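Local coordinates for putative uncharacterized protein (Ustilago maydis, PDB 4GNX), which is a Replication protein A subunit that binds single-stranded DNA through OB-fold domains, one of which carries a zinc site, at residues C[307-312]-C[340-345]; C[344-349]-C[364-369]. One frame throughout, in Å; residues are numbered along the deposited sequence.

Contact 1 (C[307-312]-C[340-345]); sequences YYTACA and PEYRYI. With ZN (zinc ion), chain I; nucleotides of chain G.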
ATOM      1  N   TYR C 307      23.044 -18.407  14.416  1.00 51.03           N
ATOM      2  CA  TYR C 307      23.568 -19.298  13.409  1.00 52.24           C
ATOM      3  C   TYR C 307      24.038 -20.619  14.000  1.00 53.57           C
ATOM      4  O   TYR C 307      24.339 -20.717  15.187  1.00 53.70           O
ATOM      5  CB  TYR C 307      24.686 -18.625  12.616  1.00 52.90           C
ATOM      6  CG  TYR C 307      25.786 -18.050  13.463  1.00 53.89           C
ATOM      7  CD1 TYR C 307      26.747 -18.880  14.057  1.00 56.14           C
ATOM      8  CD2 TYR C 307      25.883 -16.678  13.663  1.00 52.52           C
ATOM      9  CE1 TYR C 307      27.771 -18.357  14.830  1.00 57.18           C
ATOM     10  CE2 TYR C 307      26.909 -16.143  14.428  1.00 54.03           C
ATOM     11  CZ  TYR C 307      27.844 -16.990  15.008  1.00 56.63           C
ATOM     12  OH  TYR C 307      28.858 -16.474  15.768  1.00 58.90           O
ATOM     13  N   TYR C 308      24.052 -21.636  13.152  1.00 54.78           N
ATOM     14  CA  TYR C 308      24.479 -22.959  13.537  1.00 57.63           C
ATOM     15  C   TYR C 308      25.674 -23.325  12.687  1.00 59.56           C
ATOM     16  O   TYR C 308      25.899 -22.717  11.634  1.00 58.91           O
ATOM     17  CB  TYR C 308      23.344 -23.989  13.391  1.00 58.61           C
ATOM     18  CG  TYR C 308      22.940 -24.317  11.974  1.00 59.17           C
ATOM     19  CD1 TYR C 308      23.329 -25.522  11.368  1.00 61.65           C
ATOM     20  CD2 TYR C 308      22.160 -23.426  11.235  1.00 57.80           C
ATOM     21  CE1 TYR C 308      22.962 -25.815  10.061  1.00 62.53           C
ATOM     22  CE2 TYR C 308      21.786 -23.710   9.931  1.00 58.47           C
ATOM     23  CZ  TYR C 308      22.190 -24.896   9.352  1.00 61.24           C
ATOM     24  OH  TYR C 308      21.800 -25.132   8.066  1.00 63.05           O
ATOM     25  N   THR C 309      26.452 -24.287  13.178  1.00 42.62           N
ATOM     26  CA  THR C 309      27.596 -24.834  12.448  1.00 42.86           C
ATOM     27  C   THR C 309      27.120 -25.933  11.500  1.00 43.26           C
ATOM     28  O   THR C 309      26.564 -26.939  11.936  1.00 41.74           O
ATOM     29  CB  THR C 309      28.655 -25.427  13.402  1.00 41.80           C
ATOM     30  OG1 THR C 309      28.071 -26.511  14.140  1.00 42.09           O
ATOM     31  CG2 THR C 309      29.176 -24.384  14.375  1.00 41.16           C
ATOM     32  N   ALA C 310      27.364 -25.733  10.207  1.00 46.41           N
ATOM     33  CA  ALA C 310      26.816 -26.598   9.146  1.00 49.26           C
ATOM     34  C   ALA C 310      27.858 -27.363   8.315  1.00 51.20           C
ATOM     35  O   ALA C 310      29.043 -27.014   8.304  1.00 51.78           O
ATOM     36  CB  ALA C 310      25.891 -25.786   8.237  1.00 51.43           C
ATOM     37  N   CYS C 311      27.391 -28.391   7.603  1.00 54.18           N
ATOM     38  CA  CYS C 311      28.251 -29.326   6.877  1.00 58.07           C
ATOM     39  C   CYS C 311      28.925 -28.690   5.680  1.00 61.84           C
ATOM     40  O   CYS C 311      28.271 -28.001   4.892  1.00 65.22           O
ATOM     41  CB  CYS C 311      27.421 -30.520   6.418  1.00 61.60           C
ATOM     42  SG  CYS C 311      28.219 -31.730   5.323  1.00 66.80           S
ATOM     43  N   ALA C 312      30.224 -28.949   5.536  1.00 63.02           N
ATOM     44  CA  ALA C 312      31.019 -28.377   4.443  1.00 67.71           C
ATOM     45  C   ALA C 312      30.875 -29.116   3.097  1.00 74.35           C
ATOM     46  O   ALA C 312      31.649 -28.881   2.162  1.00 78.65           O
ATOM     47  CB  ALA C 312      32.481 -28.260   4.858  1.00 66.88           C
ATOM     48  N   PRO C 340      33.856 -25.720  10.147  1.00 59.02           N
ATOM     49  CA  PRO C 340      32.440 -25.790   9.854  1.00 56.66           C
ATOM     50  C   PRO C 340      32.011 -24.599   9.013  1.00 58.08           C
ATOM     51  O   PRO C 340      32.669 -23.556   9.025  1.00 59.09           O
ATOM     52  CB  PRO C 340      31.802 -25.704  11.242  1.00 53.96           C
ATOM     53  CG  PRO C 340      32.742 -24.854  12.029  1.00 54.56           C
ATOM     54  CD  PRO C 340      34.107 -24.967  11.392  1.00 57.69           C
ATOM     55  N   GLU C 341      30.921 -24.771   8.275  1.00 59.05           N
ATOM     56  CA  GLU C 341      30.256 -23.666   7.602  1.00 61.01           C
ATOM     57  C   GLU C 341      29.244 -23.087   8.580  1.00 55.39           C
ATOM     58  O   GLU C 341      28.680 -23.811   9.400  1.00 51.40           O
ATOM     59  CB  GLU C 341      29.519 -24.162   6.357  1.00 67.45           C
ATOM     60  CG  GLU C 341      29.730 -23.299   5.117  1.00 76.23           C
ATOM     61  CD  GLU C 341      30.777 -23.889   4.190  1.00 82.71           C
ATOM     62  OE1 GLU C 341      30.426 -24.812   3.416  1.00 85.53           O
ATOM     63  OE2 GLU C 341      31.947 -23.436   4.244  1.00 86.62           O
ATOM     64  N   TYR C 342      29.009 -21.785   8.497  1.00 55.09           N
ATOM     65  CA  TYR C 342      28.025 -21.170   9.373  1.00 52.16           C
ATOM     66  C   TYR C 342      26.831 -20.715   8.574  1.00 52.74           C
ATOM     67  O   TYR C 342      26.969 -19.992   7.601  1.00 56.40           O
ATOM     68  CB  TYR C 342      28.637 -20.024  10.172  1.00 53.30           C
ATOM     69  CG  TYR C 342      29.753 -20.467  11.103  1.00 51.58           C
ATOM     70  CD1 TYR C 342      31.093 -20.336  10.722  1.00 53.01           C
ATOM     71  CD2 TYR C 342      29.473 -21.022  12.359  1.00 48.54           C
ATOM     72  CE1 TYR C 342      32.122 -20.730  11.564  1.00 51.74           C
ATOM     73  CE2 TYR C 342      30.499 -21.417  13.210  1.00 47.39           C
ATOM     74  CZ  TYR C 342      31.821 -21.272  12.806  1.00 49.23           C
ATOM     75  OH  TYR C 342      32.859 -21.667  13.631  1.00 49.37           O
ATOM     76  N   ARG C 343      25.661 -21.181   8.975  1.00 57.14           N
ATOM     77  CA  ARG C 343      24.428 -20.807   8.317  1.00 55.94           C
ATOM     78  C   ARG C 343      23.497 -20.119   9.308  1.00 53.32           C
ATOM     79  O   ARG C 343      23.534 -20.399  10.502  1.00 53.19           O
ATOM     80  CB  ARG C 343      23.744 -22.037   7.719  1.00 57.74           C
ATOM     81  CG  ARG C 343      24.457 -22.632   6.525  1.00 60.53           C
ATOM     82  CD  ARG C 343      23.563 -23.596   5.759  1.00 62.41           C
ATOM     83  NE  ARG C 343      22.726 -22.955   4.735  1.00 61.66           N
ATOM     84  CZ  ARG C 343      23.146 -22.580   3.524  1.00 63.06           C
ATOM     85  NH1 ARG C 343      24.410 -22.744   3.145  1.00 65.16           N
ATOM     86  NH2 ARG C 343      22.292 -22.028   2.678  1.00 63.18           N
ATOM     87  N   TYR C 344      22.664 -19.222   8.803  1.00 51.71           N
ATOM     88  CA  TYR C 344      21.705 -18.515   9.646  1.00 50.24           C
ATOM     89  C   TYR C 344      20.486 -19.353   9.977  1.00 51.41           C
ATOM     90  O   TYR C 344      20.000 -20.135   9.157  1.00 52.38           O
ATOM     91  CB  TYR C 344      21.246 -17.201   8.998  1.00 47.17           C
ATOM     92  CG  TYR C 344      22.253 -16.065   9.073  1.00 46.38           C
ATOM     93  CD1 TYR C 344      22.789 -15.495   7.913  1.00 46.68           C
ATOM     94  CD2 TYR C 344      22.675 -15.560  10.300  1.00 45.33           C
ATOM     95  CE1 TYR C 344      23.707 -14.457   7.974  1.00 46.02           C
ATOM     96  CE2 TYR C 344      23.596 -14.527  10.365  1.00 45.14           C
ATOM     97  CZ  TYR C 344      24.105 -13.985   9.201  1.00 45.71           C
ATOM     98  OH  TYR C 344      25.016 -12.963   9.277  1.00 46.98           O
ATOM     99  N   ILE C 345      20.015 -19.170  11.204  1.00 52.09           N
ATOM    100  CA  ILE C 345      18.683 -19.594  11.635  1.00 52.75           C
ATOM    101  C   ILE C 345      18.009 -18.411  12.325  1.00 50.66           C
ATOM    102  O   ILE C 345      17.702 -18.436  13.510  1.00 51.15           O
ATOM    103  CB  ILE C 345      18.743 -20.849  12.525  1.00 55.00           C
ATOM    104  CG1 ILE C 345      20.036 -20.846  13.366  1.00 56.84           C
ATOM    105  CG2 ILE C 345      18.677 -22.074  11.632  1.00 56.80           C
ATOM    106  CD1 ILE C 345      20.180 -21.967  14.384  1.00 59.41           C
TER
HETATM  107 ZN    ZN I 701      26.492 -33.257   5.157  1.00 72.48          ZN
ATOM    108  P    DT G  13      19.347 -29.909   4.922  1.00137.53           P
ATOM    109  OP1  DT G  13      20.780 -29.719   5.239  1.00125.94           O
ATOM    110  OP2  DT G  13      18.843 -31.289   4.686  1.00131.58           O
ATOM    111  O5'  DT G  13      18.470 -29.223   6.068  1.00126.33           O
ATOM    112  C5'  DT G  13      18.897 -29.176   7.447  1.00109.29           C
ATOM    113  C4'  DT G  13      19.186 -27.753   7.873  1.00101.87           C
ATOM    114  O4'  DT G  13      18.958 -26.847   6.779  1.00105.56           O
ATOM    115  C3'  DT G  13      18.317 -27.216   9.004  1.00 96.59           C
ATOM    116  O3'  DT G  13      19.005 -27.374  10.239  1.00 90.15           O
ATOM    117  C2'  DT G  13      18.268 -25.719   8.745  1.00 96.67           C
ATOM    118  C1'  DT G  13      18.707 -25.547   7.296  1.00101.18           C
ATOM    119  N1   DT G  13      17.685 -24.923   6.448  1.00105.36           N
ATOM    120  C2   DT G  13      18.069 -23.972   5.527  1.00105.48           C
ATOM    121  O2   DT G  13      19.225 -23.598   5.394  1.00 99.85           O
ATOM    122  N3   DT G  13      17.042 -23.465   4.768  1.00109.38           N
ATOM    123  C4   DT G  13      15.704 -23.809   4.836  1.00114.09           C
ATOM    124  O4   DT G  13      14.894 -23.264   4.089  1.00118.33           O
ATOM    125  C5   DT G  13      15.375 -24.817   5.824  1.00110.57           C
ATOM    126  C7   DT G  13      13.953 -25.257   5.972  1.00110.45           C
ATOM    127  C6   DT G  13      16.370 -25.317   6.566  1.00104.82           C
ATOM    128  P    DT G  14      18.685 -28.615  11.167  1.00 81.78           P
ATOM    129  OP1  DT G  14      19.695 -29.655  10.830  1.00 77.76           O
ATOM    130  OP2  DT G  14      17.237 -28.936  11.107  1.00 78.60           O
ATOM    131  O5'  DT G  14      18.996 -27.922  12.565  1.00 74.45           O
ATOM    132  C5'  DT G  14      20.059 -26.963  12.678  1.00 76.17           C
ATOM    133  C4'  DT G  14      20.095 -26.416  14.084  1.00 81.12           C
ATOM    134  O4'  DT G  14      19.286 -25.222  14.134  1.00 89.02           O
ATOM    135  C3'  DT G  14      19.525 -27.363  15.138  1.00 81.68           C
ATOM    136  O3'  DT G  14      20.248 -27.328  16.369  1.00 85.89           O
ATOM    137  C2'  DT G  14      18.100 -26.882  15.333  1.00 81.57           C
ATOM    138  C1'  DT G  14      18.146 -25.409  14.962  1.00 85.74           C
ATOM    139  N1   DT G  14      16.957 -24.981  14.201  1.00 83.54           N
ATOM    140  C2   DT G  14      16.144 -24.015  14.753  1.00 75.23           C
ATOM    141  O2   DT G  14      16.378 -23.478  15.824  1.00 67.93           O
ATOM    142  N3   DT G  14      15.043 -23.693  13.993  1.00 72.86           N
ATOM    143  C4   DT G  14      14.683 -24.233  12.772  1.00 74.70           C
ATOM    144  O4   DT G  14      13.667 -23.841  12.205  1.00 76.30           O
ATOM    145  C5   DT G  14      15.578 -25.248  12.256  1.00 76.50           C
ATOM    146  C7   DT G  14      15.269 -25.895  10.943  1.00 73.03           C
ATOM    147  C6   DT G  14      16.653 -25.568  12.989  1.00 81.53           C
TER
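The Y308 ring lies beside the side chain of R343, and both point the same way off the sheet. Y308 CE2 comes within 3.4 Å of R343 CB. The flat groups do not stack: ring and guanidinium planes are 62° apart, with Y308 OH near the guanidinium edge. I345 crosses the same ring at about a right angle, its CG2 3.8 Å from Y308 CD2. Y308 CG sits between the backbone N and the carbonyl carbon (chi1 70°), which leans the ring toward strand 341-352. Beneath these side chains the backbones pair antiparallel. Y308 N donates to R343 O at 3.0 Å, and R343 N returns a bond to Y308 O at 3.1 Å. Both strands belong to an OB fold, and Y308, R343 and I345 line its DNA-facing side. DT14 of chain G sets its C5' over one face of the Y308 ring, 3.8 Å from CD1. On the other side of the sheet, T309 CG2 packs 3.5 Å from Y342 CE2, and the Y307 ring meets the Y342 ring obliquely. H378 stacks on Y342. Y308 OH is hydrogen-bonded to N317 O. Past the strand end, C311 SG binds zinc at 2.3 Å, alongside C316, C330 and C333.

Contact 2 (C[344-349]-C[364-369]); sequences YILSTN and EDATQL. With nucleotides of chain G.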
ATOM      1  N   TYR C 344      22.664 -19.222   8.803  1.00 51.71           N
ATOM      2  CA  TYR C 344      21.705 -18.515   9.646  1.00 50.24           C
ATOM      3  C   TYR C 344      20.486 -19.353   9.977  1.00 51.41           C
ATOM      4  O   TYR C 344      20.000 -20.135   9.157  1.00 52.38           O
ATOM      5  CB  TYR C 344      21.246 -17.201   8.998  1.00 47.17           C
ATOM      6  CG  TYR C 344      22.253 -16.065   9.073  1.00 46.38           C
ATOM      7  CD1 TYR C 344      22.789 -15.495   7.913  1.00 46.68           C
ATOM      8  CD2 TYR C 344      22.675 -15.560  10.300  1.00 45.33           C
ATOM      9  CE1 TYR C 344      23.707 -14.457   7.974  1.00 46.02           C
ATOM     10  CE2 TYR C 344      23.596 -14.527  10.365  1.00 45.14           C
ATOM     11  CZ  TYR C 344      24.105 -13.985   9.201  1.00 45.71           C
ATOM     12  OH  TYR C 344      25.016 -12.963   9.277  1.00 46.98           O
ATOM     13  N   ILE C 345      20.015 -19.170  11.204  1.00 52.09           N
ATOM     14  CA  ILE C 345      18.683 -19.594  11.635  1.00 52.75           C
ATOM     15  C   ILE C 345      18.009 -18.411  12.325  1.00 50.66           C
ATOM     16  O   ILE C 345      17.702 -18.436  13.510  1.00 51.15           O
ATOM     17  CB  ILE C 345      18.743 -20.849  12.525  1.00 55.00           C
ATOM     18  CG1 ILE C 345      20.036 -20.846  13.366  1.00 56.84           C
ATOM     19  CG2 ILE C 345      18.677 -22.074  11.632  1.00 56.80           C
ATOM     20  CD1 ILE C 345      20.180 -21.967  14.384  1.00 59.41           C
ATOM     21  N   LEU C 346      17.791 -17.369  11.545  1.00 50.23           N
ATOM     22  CA  LEU C 346      17.377 -16.078  12.047  1.00 51.34           C
ATOM     23  C   LEU C 346      16.005 -16.068  12.723  1.00 51.46           C
ATOM     24  O   LEU C 346      15.010 -16.530  12.160  1.00 51.06           O
ATOM     25  CB  LEU C 346      17.362 -15.093  10.892  1.00 52.88           C
ATOM     26  CG  LEU C 346      16.986 -13.646  11.204  1.00 53.13           C
ATOM     27  CD1 LEU C 346      18.267 -12.832  11.290  1.00 53.85           C
ATOM     28  CD2 LEU C 346      16.090 -13.107  10.098  1.00 51.50           C
ATOM     29  N   SER C 347      15.960 -15.518  13.930  1.00 51.13           N
ATOM     30  CA  SER C 347      14.695 -15.278  14.602  1.00 50.73           C
ATOM     31  C   SER C 347      14.498 -13.776  14.783  1.00 50.26           C
ATOM     32  O   SER C 347      15.199 -13.143  15.584  1.00 52.33           O
ATOM     33  CB  SER C 347      14.679 -15.974  15.955  1.00 53.13           C
ATOM     34  OG  SER C 347      13.362 -16.352  16.292  1.00 54.35           O
ATOM     35  N   THR C 348      13.547 -13.194  14.049  1.00 46.62           N
ATOM     36  CA  THR C 348      13.389 -11.744  14.060  1.00 42.58           C
ATOM     37  C   THR C 348      11.990 -11.236  14.358  1.00 40.55           C
ATOM     38  O   THR C 348      11.031 -11.687  13.759  1.00 41.87           O
ATOM     39  CB  THR C 348      13.875 -11.126  12.741  1.00 41.56           C
ATOM     40  OG1 THR C 348      13.861  -9.708  12.879  1.00 41.27           O
ATOM     41  CG2 THR C 348      12.982 -11.528  11.568  1.00 40.56           C
ATOM     42  N   ASN C 349      11.891 -10.286  15.279  1.00 38.96           N
ATOM     43  CA  ASN C 349      10.620  -9.653  15.625  1.00 38.15           C
ATOM     44  C   ASN C 349      10.338  -8.385  14.797  1.00 36.43           C
ATOM     45  O   ASN C 349      11.085  -7.401  14.850  1.00 35.43           O
ATOM     46  CB  ASN C 349      10.583  -9.332  17.124  1.00 40.03           C
ATOM     47  CG  ASN C 349       9.199  -8.914  17.611  1.00 41.08           C
ATOM     48  OD1 ASN C 349       9.015  -7.802  18.066  1.00 40.91           O
ATOM     49  ND2 ASN C 349       8.224  -9.815  17.524  1.00 43.36           N
ATOM     50  N   GLU C 364      20.061 -17.232   2.932  1.00 69.34           N
ATOM     51  CA  GLU C 364      20.003 -16.229   1.871  1.00 72.14           C
ATOM     52  C   GLU C 364      19.410 -14.925   2.390  1.00 70.10           C
ATOM     53  O   GLU C 364      20.081 -13.889   2.408  1.00 72.02           O
ATOM     54  CB  GLU C 364      19.196 -16.735   0.667  1.00 76.65           C
ATOM     55  CG  GLU C 364      19.739 -17.996  -0.001  1.00 82.05           C
ATOM     56  CD  GLU C 364      19.240 -19.294   0.638  1.00 86.09           C
ATOM     57  OE1 GLU C 364      18.705 -19.258   1.786  1.00 84.60           O
ATOM     58  OE2 GLU C 364      19.395 -20.365  -0.012  1.00 88.70           O
ATOM     59  N   ASP C 365      18.161 -14.994   2.837  1.00 68.25           N
ATOM     60  CA  ASP C 365      17.404 -13.812   3.270  1.00 65.64           C
ATOM     61  C   ASP C 365      17.935 -13.161   4.549  1.00 59.52           C
ATOM     62  O   ASP C 365      17.866 -11.938   4.713  1.00 59.17           O
ATOM     63  CB  ASP C 365      15.912 -14.159   3.403  1.00 70.36           C
ATOM     64  CG  ASP C 365      15.238 -14.399   2.036  1.00 78.50           C
ATOM     65  OD1 ASP C 365      15.087 -13.434   1.248  1.00 79.76           O
ATOM     66  OD2 ASP C 365      14.861 -15.557   1.743  1.00 82.81           O
ATOM     67  N   ALA C 366      18.478 -13.970   5.451  1.00 54.94           N
ATOM     68  CA  ALA C 366      19.054 -13.420   6.665  1.00 50.91           C
ATOM     69  C   ALA C 366      20.349 -12.657   6.411  1.00 49.58           C
ATOM     70  O   ALA C 366      20.701 -11.764   7.185  1.00 47.29           O
ATOM     71  CB  ALA C 366      19.249 -14.503   7.712  1.00 51.02           C
ATOM     72  N   THR C 367      21.035 -12.987   5.313  1.00 50.99           N
ATOM     73  CA  THR C 367      22.293 -12.320   4.967  1.00 52.99           C
ATOM     74  C   THR C 367      22.097 -10.851   4.622  1.00 52.97           C
ATOM     75  O   THR C 367      22.847  -9.998   5.092  1.00 52.29           O
ATOM     76  CB  THR C 367      23.059 -13.034   3.835  1.00 55.03           C
ATOM     77  OG1 THR C 367      23.452 -14.335   4.275  1.00 56.13           O
ATOM     78  CG2 THR C 367      24.309 -12.263   3.464  1.00 55.79           C
ATOM     79  N   GLN C 368      21.090 -10.557   3.811  1.00 54.80           N
ATOM     80  CA  GLN C 368      20.775  -9.172   3.495  1.00 57.31           C
ATOM     81  C   GLN C 368      20.170  -8.453   4.689  1.00 53.25           C
ATOM     82  O   GLN C 368      20.278  -7.238   4.813  1.00 54.57           O
ATOM     83  CB  GLN C 368      19.841  -9.074   2.296  1.00 63.25           C
ATOM     84  CG  GLN C 368      18.583  -9.912   2.430  1.00 69.10           C
ATOM     85  CD  GLN C 368      17.447  -9.406   1.561  1.00 76.81           C
ATOM     86  OE1 GLN C 368      17.231  -8.188   1.431  1.00 82.23           O
ATOM     87  NE2 GLN C 368      16.702 -10.342   0.961  1.00 78.07           N
ATOM     88  N   LEU C 369      19.537  -9.195   5.578  1.00 49.64           N
ATOM     89  CA  LEU C 369      19.009  -8.559   6.758  1.00 48.35           C
ATOM     90  C   LEU C 369      20.109  -8.086   7.699  1.00 49.13           C
ATOM     91  O   LEU C 369      19.873  -7.234   8.541  1.00 49.09           O
ATOM     92  CB  LEU C 369      18.008  -9.466   7.465  1.00 46.84           C
ATOM     93  CG  LEU C 369      16.564  -9.004   7.235  1.00 45.38           C
ATOM     94  CD1 LEU C 369      16.108  -9.136   5.784  1.00 46.31           C
ATOM     95  CD2 LEU C 369      15.610  -9.755   8.135  1.00 44.79           C
TER
ATOM     96  P    DT G  18      10.305 -16.795  25.418  1.00106.87           P
ATOM     97  OP1  DT G  18      10.825 -17.426  26.661  1.00105.49           O
ATOM     98  OP2  DT G  18       8.955 -16.176  25.418  1.00112.05           O
ATOM     99  O5'  DT G  18      11.361 -15.693  24.965  1.00102.77           O
ATOM    100  C5'  DT G  18      12.781 -15.944  25.040  1.00 93.30           C
ATOM    101  C4'  DT G  18      13.462 -15.468  23.777  1.00 85.25           C
ATOM    102  O4'  DT G  18      12.902 -16.182  22.660  1.00 76.62           O
ATOM    103  C3'  DT G  18      13.262 -13.985  23.462  1.00 81.64           C
ATOM    104  O3'  DT G  18      14.333 -13.161  23.958  1.00 88.17           O
ATOM    105  C2'  DT G  18      13.129 -13.935  21.948  1.00 74.24           C
ATOM    106  C1'  DT G  18      12.932 -15.377  21.499  1.00 68.16           C
ATOM    107  N1   DT G  18      11.697 -15.646  20.744  1.00 63.43           N
ATOM    108  C2   DT G  18      11.828 -16.243  19.513  1.00 61.76           C
ATOM    109  O2   DT G  18      12.908 -16.523  19.018  1.00 66.84           O
ATOM    110  N3   DT G  18      10.641 -16.498  18.871  1.00 58.22           N
ATOM    111  C4   DT G  18       9.368 -16.232  19.334  1.00 61.57           C
ATOM    112  O4   DT G  18       8.394 -16.519  18.644  1.00 64.55           O
ATOM    113  C5   DT G  18       9.303 -15.616  20.641  1.00 63.13           C
ATOM    114  C7   DT G  18       7.963 -15.287  21.222  1.00 60.75           C
ATOM    115  C6   DT G  18      10.456 -15.364  21.276  1.00 63.68           C
TER
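A366 meets both Y344 and L346 of segment 344-349, whose side chains start toward the helix. Its methyl is the main point of contact on the helix. A366 CB lies 3.6 Å from Y344 CB and 3.7 Å from L346 CB, so it fits between the bases of the two side chains. It also reaches Y344 CG and approaches the ring obliquely. The closest CA atoms across the contact are also those of L346 and A366, 6.2 Å apart. T367 comes next. Its OG1 lies at the edge of the Y344 ring, in the ring plane, 3.7 Å from CE1. This is a van der Waals contact; the hydroxyl is hydrogen-bonded to N363 O, one turn back in the helix. Y344 CG stands anti to its own carbonyl carbon (chi1 -76°), and the ring runs on past A366 to T367. Its OH is hydrogen-bonded to M372 O, which gives the far end of the ring a polar partner. Helix 363-370 follows strand 355-362 and packs against the strands; the axis of segment 364-369 runs at 64° to that of segment 344-349. The helix lies in the link between the third and fourth strands of the OB fold, where such folds commonly carry a helix that closes the barrel. L369 comes last along the helix segment. Its CD2 meets L346 CD2 at 3.9 Å, and the two side chains cross at about a right angle. L346 CG is anti to the backbone N (chi1 -178°), which carries its methyls toward the helix. I370 packs on L346 as well, and L369 also touches A424 of strand 414-426. On the other side of strand 344-349, S347 OG donates a hydrogen bond of 2.8 Å to O2 of DT18 of chain G.

Within the C-terminal OB domain, strand 290-310 comes first and leads into the zinc-binding insert. Contact 1 closes that excursion, bringing 340-345 back beside 307-312 at the base of the zinc insert. The chain then runs along strand 341-352, turns into strand 355-362 and enters helix 363-370. Contact 2 closes this second, shorter loop. The two loops follow one another and overlap only at Y344 and I345, so neither lies within the other. Their centres are 13 Å apart. Through strand 341-352, along which bound DNA also lies, they join strand 290-310, the base of the zinc insert and helix 363-370.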